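Local coordinates for type IV pilus biogenesis protein PilB (Streptococcus sanguinis, PDB 7B7P) that is a minor pilin of type IV pili with a direct role in adhesion, carrying a von Willebrand factor A-like module that binds a magnesium ion, at residues L269-T283 and F358-F370. Numbering follows the deposited sequence.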
loop_
_atom_site.group_PDB
_atom_site.type_symbol
_atom_site.label_atom_id
_atom_site.label_comp_id
_atom_site.label_asym_id
_atom_site.label_seq_id
_atom_site.Cartn_x
_atom_site.Cartn_y
_atom_site.Cartn_z
ATOM N N LEU A 269 11.710 10.756 -2.964
ATOM C CA LEU A 269 10.344 10.534 -3.430
ATOM C C LEU A 269 9.645 11.853 -3.762
ATOM O O LEU A 269 8.816 11.917 -4.686
ATOM C CB LEU A 269 9.550 9.763 -2.372
ATOM C CG LEU A 269 9.733 8.250 -2.266
ATOM C CD1 LEU A 269 8.895 7.762 -1.087
ATOM C CD2 LEU A 269 9.321 7.527 -3.570
ATOM N N GLN A 270 9.951 12.915 -3.013
ATOM C CA GLN A 270 9.336 14.203 -3.306
ATOM C C GLN A 270 9.658 14.675 -4.721
ATOM O O GLN A 270 8.841 15.357 -5.349
ATOM C CB GLN A 270 9.777 15.253 -2.285
ATOM C CG GLN A 270 9.190 15.095 -0.890
ATOM C CD GLN A 270 7.667 15.060 -0.859
ATOM O OE1 GLN A 270 7.075 14.476 0.056
ATOM N NE2 GLN A 270 7.026 15.716 -1.819
ATOM N N SER A 271 10.812 14.298 -5.248
ATOM C CA SER A 271 11.245 14.752 -6.555
ATOM C C SER A 271 10.797 13.834 -7.680
ATOM O O SER A 271 11.189 14.056 -8.823
ATOM C CB SER A 271 12.764 14.889 -6.576
ATOM O OG SER A 271 13.354 13.648 -6.919
ATOM N N GLN A 272 10.008 12.809 -7.387
ATOM C CA GLN A 272 9.477 11.936 -8.424
ATOM C C GLN A 272 8.051 12.328 -8.756
ATOM O O GLN A 272 7.301 12.753 -7.866
ATOM C CB GLN A 272 9.510 10.474 -7.983
ATOM C CG GLN A 272 10.909 9.907 -7.958
ATOM C CD GLN A 272 11.538 9.888 -9.340
ATOM O OE1 GLN A 272 10.957 9.364 -10.279
ATOM N NE2 GLN A 272 12.727 10.466 -9.468
ATOM N N PRO A 273 7.652 12.218 -10.027
ATOM C CA PRO A 273 6.323 12.716 -10.423
ATOM C C PRO A 273 5.172 11.794 -10.050
ATOM O O PRO A 273 4.031 12.276 -9.978
ATOM C CB PRO A 273 6.434 12.861 -11.954
ATOM C CG PRO A 273 7.855 12.588 -12.300
ATOM C CD PRO A 273 8.459 11.804 -11.186
ATOM N N ALA A 274 5.442 10.507 -9.807
ATOM C CA ALA A 274 4.443 9.484 -9.501
ATOM C C ALA A 274 3.332 9.966 -8.578
ATOM O O ALA A 274 3.561 10.785 -7.686
ATOM C CB ALA A 274 5.118 8.263 -8.873
ATOM N N GLN A 275 2.123 9.457 -8.775
ATOM C CA GLN A 275 1.015 9.838 -7.916
ATOM C C GLN A 275 0.838 8.899 -6.722
ATOM O O GLN A 275 0.203 9.286 -5.732
ATOM C CB GLN A 275 -0.266 9.906 -8.745
ATOM C CG GLN A 275 -1.447 10.555 -8.045
ATOM C CD GLN A 275 -2.662 9.651 -8.060
ATOM O OE1 GLN A 275 -2.748 8.728 -8.880
ATOM N NE2 GLN A 275 -3.607 9.904 -7.152
ATOM N N LEU A 276 1.389 7.691 -6.780
ATOM C CA LEU A 276 1.449 6.796 -5.632
ATOM C C LEU A 276 2.909 6.654 -5.221
ATOM O O LEU A 276 3.740 6.236 -6.034
ATOM C CB LEU A 276 0.842 5.430 -5.958
ATOM C CG LEU A 276 -0.667 5.428 -6.213
ATOM C CD1 LEU A 276 -1.188 4.026 -6.521
ATOM C CD2 LEU A 276 -1.383 6.017 -5.030
ATOM N N LYS A 277 3.218 6.997 -3.961
ATOM C CA LYS A 277 4.592 7.004 -3.464
ATOM C C LYS A 277 4.713 6.165 -2.200
ATOM O O LYS A 277 3.869 6.250 -1.302
ATOM C CB LYS A 277 5.076 8.438 -3.182
ATOM C CG LYS A 277 5.040 9.363 -4.390
ATOM C CD LYS A 277 5.445 10.783 -3.983
ATOM C CE LYS A 277 5.139 11.784 -5.088
ATOM N NZ LYS A 277 6.202 12.779 -5.222
ATOM N N TYR A 278 5.801 5.411 -2.109
ATOM C CA TYR A 278 5.946 4.400 -1.073
ATOM C C TYR A 278 7.359 4.387 -0.513
ATOM O O TYR A 278 8.332 4.474 -1.263
ATOM C CB TYR A 278 5.621 3.004 -1.629
ATOM C CG TYR A 278 4.176 2.848 -2.043
ATOM C CD1 TYR A 278 3.181 2.625 -1.097
ATOM C CD2 TYR A 278 3.806 2.932 -3.379
ATOM C CE1 TYR A 278 1.877 2.476 -1.464
ATOM C CE2 TYR A 278 2.496 2.790 -3.756
ATOM C CZ TYR A 278 1.534 2.565 -2.800
ATOM O OH TYR A 278 0.225 2.431 -3.185
ATOM N N ILE A 279 7.460 4.227 0.806
ATOM C CA ILE A 279 8.704 3.850 1.470
ATOM C C ILE A 279 8.586 2.410 1.965
ATOM O O ILE A 279 7.594 2.040 2.602
ATOM C CB ILE A 279 9.028 4.796 2.637
ATOM C CG1 ILE A 279 9.242 6.219 2.122
ATOM C CG2 ILE A 279 10.232 4.271 3.436
ATOM C CD1 ILE A 279 10.670 6.512 1.696
ATOM N N VAL A 280 9.601 1.606 1.698
ATOM C CA VAL A 280 9.726 0.283 2.296
ATOM C C VAL A 280 11.002 0.313 3.098
ATOM O O VAL A 280 12.100 0.345 2.534
ATOM C CB VAL A 280 9.751 -0.847 1.254
ATOM C CG1 VAL A 280 10.070 -2.179 1.923
ATOM C CG2 VAL A 280 8.420 -0.896 0.552
ATOM N N LEU A 281 10.862 0.336 4.408
ATOM C CA LEU A 281 11.991 0.504 5.301
ATOM C C LEU A 281 12.231 -0.815 6.009
ATOM O O LEU A 281 11.317 -1.357 6.624
ATOM C CB LEU A 281 11.712 1.618 6.309
ATOM C CG LEU A 281 12.946 2.044 7.099
ATOM C CD1 LEU A 281 12.837 3.510 7.455
ATOM C CD2 LEU A 281 13.060 1.213 8.346
ATOM N N LEU A 282 13.459 -1.311 5.942
ATOM C CA LEU A 282 13.835 -2.570 6.565
ATOM C C LEU A 282 14.894 -2.295 7.619
ATOM O O LEU A 282 15.904 -1.667 7.318
ATOM C CB LEU A 282 14.365 -3.565 5.524
ATOM C CG LEU A 282 14.600 -4.938 6.146
ATOM C CD1 LEU A 282 14.142 -6.072 5.200
ATOM C CD2 LEU A 282 16.054 -5.103 6.539
ATOM N N THR A 283 14.680 -2.780 8.837
ATOM C CA THR A 283 15.670 -2.613 9.887
ATOM C C THR A 283 15.745 -3.883 10.721
ATOM O O THR A 283 14.764 -4.624 10.843
ATOM C CB THR A 283 15.368 -1.368 10.774
ATOM O OG1 THR A 283 16.399 -1.206 11.754
ATOM C CG2 THR A 283 14.035 -1.476 11.465
ATOM N N PHE A 358 9.062 15.621 5.607
ATOM C CA PHE A 358 9.325 15.145 4.256
ATOM C C PHE A 358 8.257 14.189 3.709
ATOM O O PHE A 358 8.411 13.673 2.590
ATOM C CB PHE A 358 10.700 14.458 4.219
ATOM C CG PHE A 358 11.869 15.403 4.409
ATOM C CD1 PHE A 358 12.299 16.212 3.365
ATOM C CD2 PHE A 358 12.526 15.493 5.637
ATOM C CE1 PHE A 358 13.371 17.082 3.529
ATOM C CE2 PHE A 358 13.587 16.360 5.816
ATOM C CZ PHE A 358 14.022 17.157 4.752
ATOM N N GLY A 359 7.189 13.931 4.451
ATOM C CA GLY A 359 6.296 12.859 4.054
ATOM C C GLY A 359 5.008 13.264 3.366
ATOM O O GLY A 359 4.100 12.436 3.247
ATOM N N LEU A 360 4.929 14.507 2.873
ATOM C CA LEU A 360 3.655 15.050 2.403
ATOM C C LEU A 360 3.068 14.235 1.249
ATOM O O LEU A 360 1.873 13.921 1.243
ATOM C CB LEU A 360 3.815 16.512 1.985
ATOM C CG LEU A 360 2.503 17.123 1.492
ATOM C CD1 LEU A 360 1.457 17.139 2.591
ATOM C CD2 LEU A 360 2.716 18.528 0.912
ATOM N N GLY A 361 3.861 13.891 0.262
ATOM C CA GLY A 361 3.121 13.217 -0.791
ATOM C C GLY A 361 2.933 11.716 -0.654
ATOM O O GLY A 361 2.475 11.064 -1.602
ATOM N N ILE A 362 3.280 11.126 0.486
ATOM C CA ILE A 362 3.601 9.705 0.529
ATOM C C ILE A 362 2.364 8.901 0.917
ATOM O O ILE A 362 1.650 9.243 1.868
ATOM C CB ILE A 362 4.780 9.453 1.480
ATOM C CG1 ILE A 362 6.051 9.983 0.819
ATOM C CG2 ILE A 362 4.949 7.968 1.791
ATOM C CD1 ILE A 362 7.196 10.059 1.747
ATOM N N LYS A 363 2.093 7.849 0.147
ATOM C CA LYS A 363 0.892 7.054 0.377
ATOM C C LYS A 363 1.030 6.178 1.619
ATOM O O LYS A 363 0.138 6.154 2.469
ATOM C CB LYS A 363 0.601 6.195 -0.856
ATOM C CG LYS A 363 -0.483 5.164 -0.655
ATOM C CD LYS A 363 -1.825 5.822 -0.456
ATOM C CE LYS A 363 -2.953 4.883 -0.904
ATOM N NZ LYS A 363 -4.165 5.087 -0.082
ATOM N N ARG A 364 2.143 5.464 1.756
ATOM C CA ARG A 364 2.277 4.556 2.892
ATOM C C ARG A 364 3.753 4.308 3.153
ATOM O O ARG A 364 4.562 4.264 2.219
ATOM C CB ARG A 364 1.541 3.220 2.636
ATOM C CG ARG A 364 1.790 2.079 3.665
ATOM C CD ARG A 364 0.985 0.793 3.331
ATOM N NE ARG A 364 -0.392 1.146 2.991
ATOM C CZ ARG A 364 -0.900 1.054 1.768
ATOM N NH1 ARG A 364 -0.151 0.597 0.779
ATOM N NH2 ARG A 364 -2.143 1.434 1.536
ATOM N N VAL A 365 4.097 4.171 4.435
ATOM C CA VAL A 365 5.403 3.670 4.850
ATOM C C VAL A 365 5.221 2.266 5.417
ATOM O O VAL A 365 4.526 2.077 6.423
ATOM C CB VAL A 365 6.081 4.584 5.885
ATOM C CG1 VAL A 365 7.449 3.992 6.281
ATOM C CG2 VAL A 365 6.208 6.031 5.349
ATOM N N ASN A 366 5.875 1.293 4.791
ATOM C CA ASN A 366 5.975 -0.067 5.304
ATOM C C ASN A 366 7.299 -0.215 6.043
ATOM O O ASN A 366 8.358 0.126 5.504
ATOM C CB ASN A 366 5.893 -1.099 4.170
ATOM C CG ASN A 366 4.475 -1.273 3.622
ATOM O OD1 ASN A 366 3.718 -2.121 4.094
ATOM N ND2 ASN A 366 4.126 -0.489 2.616
ATOM N N VAL A 367 7.233 -0.693 7.278
ATOM C CA VAL A 367 8.416 -0.995 8.070
ATOM C C VAL A 367 8.478 -2.495 8.321
ATOM O O VAL A 367 7.495 -3.105 8.761
ATOM C CB VAL A 367 8.411 -0.215 9.392
ATOM C CG1 VAL A 367 9.710 -0.462 10.165
ATOM C CG2 VAL A 367 8.218 1.254 9.098
ATOM N N ILE A 368 9.641 -3.076 8.065
ATOM C CA ILE A 368 9.879 -4.497 8.237
ATOM C C ILE A 368 10.950 -4.660 9.298
ATOM O O ILE A 368 12.116 -4.301 9.069
ATOM C CB ILE A 368 10.303 -5.168 6.928
ATOM C CG1 ILE A 368 9.255 -4.939 5.841
ATOM C CG2 ILE A 368 10.534 -6.658 7.137
ATOM C CD1 ILE A 368 9.782 -5.292 4.455
ATOM N N GLY A 369 10.559 -5.200 10.457
ATOM C CA GLY A 369 11.502 -5.767 11.411
ATOM C C GLY A 369 12.012 -7.132 10.962
ATOM O O GLY A 369 11.261 -8.110 10.911
ATOM N N PHE A 370 13.293 -7.219 10.630
ATOM C CA PHE A 370 13.881 -8.417 10.054
ATOM C C PHE A 370 14.981 -8.932 10.994
ATOM O O PHE A 370 16.155 -8.578 10.872
ATOM C CB PHE A 370 14.395 -8.109 8.649
ATOM C CG PHE A 370 15.022 -9.295 7.950
ATOM C CD1 PHE A 370 14.295 -10.458 7.742
ATOM C CD2 PHE A 370 16.327 -9.233 7.496
ATOM C CE1 PHE A 370 14.857 -11.553 7.100
ATOM C CE2 PHE A 370 16.908 -10.327 6.848
ATOM C CZ PHE A 370 16.163 -11.496 6.648
HETATM O O HOH W 1 1.296 8.918 -2.704
#
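Tyr278 has CG beside its backbone N (chi1 -65°), and Arg364 has CG anti to its own (chi1 171°). These torsions send both side chains out side by side on one face of the sheet. A bend at chi3 of Arg364 then brings its guanidinium to the ring, with the two planes 31° apart. Arg364 NH1 sits at the ring edge, 3.6 Å from Tyr278 CE1. Lys363 CG also touches CE1. Asp419 of helix 402-424 accepts from Tyr278 OH and pairs with Arg364 NH1, while Glu393 takes Arg364 NH2, so the buried guanidinium has two acid partners.

Strands 276-283 and 364-370 run parallel. Ile279 N donates to Arg364 O, and Ile279 O accepts from Asn366 N. Leu281 and Thr283 repeat this pattern. Leu281 N to Asn366 O is short and nearly straight (2.7 Å). Val280, Leu282 and Ile368 pack on the Tyr278 face; Ile368 CD1 lies 4.0 Å from Val280 CG1. On the opposite face, Ile279 CG2 lies alongside Val365 CG1 at 4.0 Å.

Before the strands, Gly361 N meets a lone pair of Gln270 OE1 in the carbonyl plane (3.3 Å). A water bridges Gly361 O, Gln275 O and Lys277 N. Lys277 NZ turns back to Leu269 O and Gln272 O.

At the far end, Thr283 OG1 bonds Asp169, and its side chain is about 6 Å from a bound magnesium ion. Parallel central strands ending beside a MIDAS metal site are characteristic of the von Willebrand factor A fold.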